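Local coordinates for protein B-cell differentiation antigen CD72 (Mus musculus, PDB 5B1R) that acts as a B-cell co-receptor that recognizes the Sm/RNP self-antigen and inhibits B-cell receptor signaling when coligated with that receptor, at residues D89-K92 / K97-R100. The protein carries 2 engineered substitutions. Residues are numbered along the deposited sequence; the frame is centred on the assembly and turned at random.
Unlike the reference sequence in segment 89-92: Asp89 (reference Val), Lys90 (reference Arg). Unlike the reference sequence in segment 97-100: Lys99 (reference Glu).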
# COMPACT_ATOMS: atom_id res chain seq x y z
N ASP A 89 -8.67 -4.11 1.74
CA ASP A 89 -7.48 -4.53 2.49
C ASP A 89 -6.68 -3.33 2.95
O ASP A 89 -6.35 -2.45 2.13
CB ASP A 89 -6.56 -5.40 1.63
CG ASP A 89 -7.16 -6.74 1.23
OD1 ASP A 89 -8.36 -6.96 1.45
OD2 ASP A 89 -6.41 -7.57 0.67
N LYS A 90 -6.32 -3.31 4.23
CA LYS A 90 -5.45 -2.27 4.74
C LYS A 90 -4.38 -2.93 5.59
O LYS A 90 -4.60 -4.01 6.12
CB LYS A 90 -6.23 -1.24 5.55
CG LYS A 90 -6.74 -1.77 6.89
CD LYS A 90 -7.74 -0.83 7.57
CE LYS A 90 -7.94 -1.20 9.02
NZ LYS A 90 -8.46 -2.58 9.16
N ILE A 91 -3.23 -2.29 5.72
CA ILE A 91 -2.21 -2.81 6.63
C ILE A 91 -2.33 -2.09 7.98
O ILE A 91 -2.57 -0.88 8.05
CB ILE A 91 -0.78 -2.74 6.04
CG1 ILE A 91 -0.39 -1.30 5.66
CG2 ILE A 91 -0.69 -3.69 4.85
CD1 ILE A 91 1.08 -1.17 5.25
N LYS A 92 -2.14 -2.86 9.03
CA LYS A 92 -2.29 -2.36 10.40
C LYS A 92 -1.21 -3.00 11.25
O LYS A 92 -0.87 -4.18 11.05
CB LYS A 92 -3.68 -2.71 10.92
CG LYS A 92 -3.92 -2.24 12.35
CD LYS A 92 -5.39 -2.35 12.70
CE LYS A 92 -5.71 -1.77 14.08
NZ LYS A 92 -7.17 -1.59 14.24
N LYS A 97 4.62 -6.37 14.21
CA LYS A 97 4.40 -6.72 12.80
C LYS A 97 3.21 -6.03 12.16
O LYS A 97 2.10 -6.05 12.70
CB LYS A 97 4.21 -8.23 12.64
CG LYS A 97 5.49 -9.03 12.56
CD LYS A 97 5.17 -10.49 12.30
CE LYS A 97 6.38 -11.37 12.55
NZ LYS A 97 6.01 -12.81 12.52
N TRP A 98 3.43 -5.47 10.97
CA TRP A 98 2.33 -5.06 10.10
C TRP A 98 1.64 -6.32 9.56
O TRP A 98 2.30 -7.28 9.20
CB TRP A 98 2.83 -4.18 8.95
CG TRP A 98 3.29 -2.83 9.45
CD1 TRP A 98 4.54 -2.49 9.88
CD2 TRP A 98 2.48 -1.66 9.59
NE1 TRP A 98 4.55 -1.18 10.28
CE2 TRP A 98 3.30 -0.65 10.10
CE3 TRP A 98 1.14 -1.37 9.32
CZ2 TRP A 98 2.83 0.63 10.37
CZ3 TRP A 98 0.68 -0.10 9.58
CH2 TRP A 98 1.52 0.89 10.10
N LYS A 99 0.31 -6.27 9.52
CA LYS A 99 -0.50 -7.36 9.00
C LYS A 99 -1.50 -6.82 7.99
O LYS A 99 -1.92 -5.67 8.08
CB LYS A 99 -1.26 -8.07 10.13
CG LYS A 99 -0.34 -8.83 11.07
CD LYS A 99 -1.10 -9.57 12.14
CE LYS A 99 -0.14 -10.22 13.12
NZ LYS A 99 0.46 -11.49 12.61
N ARG A 100 -1.88 -7.66 7.03
CA ARG A 100 -3.01 -7.36 6.18
C ARG A 100 -4.29 -7.61 6.98
O ARG A 100 -4.45 -8.66 7.59
CB ARG A 100 -3.00 -8.25 4.94
CG ARG A 100 -4.16 -7.97 3.99
CD ARG A 100 -4.17 -8.90 2.77
NE ARG A 100 -2.92 -8.78 2.02
CZ ARG A 100 -2.70 -7.86 1.08
NH1 ARG A 100 -3.68 -7.06 0.67
NH2 ARG A 100 -1.50 -7.78 0.54
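Lys92 and Lys99 face each other as a hydrogen-bonded pair in the antiparallel beta hairpin 87-94/97-104 of this C-type lectin-like domain. Their backbones exchange two bonds: Lys92 N to Lys99 O (3.0 Å) and Lys99 N to Lys92 O (2.8 Å). Strand 69-70 joins the hairpin to make a three-stranded antiparallel sheet with 87-94 in the middle.

The tightly packed side carries Asp89, Ile91, Trp98 and Arg100. Ile91 and Arg100 form the adjoining non-hydrogen-bonded pair, and Ile91 CA also makes a C-H...O contact to Lys99 O at 3.2 Å. The Trp98 indole reaches across to the other strand with its benzo edge. Its CE3 lies 4.0 Å from Ile91 CG1, and CZ3 is 3.7 Å from Ile91 O, which meets the rim of the ring. Tyr69 touches both Ile91 and Trp98, and Ile112 of strand 109-119 also packs on Ile91.

At the other end is a buried salt bridge. The Arg100 chain is extended to CD, then bends at chi3 (-59°), which swings the guanidinium toward Asp89. The carboxylate and guanidinium planes are turned 64° apart, so this is no flat two-pronged pairing. Asp89 OD2 also accepts from Ser74 N, and OD1 pairs with Arg78. Arg100 NH1 also donates to Gln72 O. These bonds tie the hairpin to Gln72, Ser74 and Arg78 and should restrict rotation of both groups.

The side chains of Lys92, Lys97 and Lys99 are looser. Lys92 and Lys99 are partly exposed, and beyond CB, 4.0 Å from Lys92 O, the Lys99 chain turns from the partner strand. Lys97 is exposed and barely touches the opposite strand. Lys90, on the same face as Lys92, is buried, its NZ held by Ser103 and Thr101. The buried Arg100 NH1 lies 2.8 Å from Asp89 OD2, meeting its anti lone pair with an N-H...O angle of 143°.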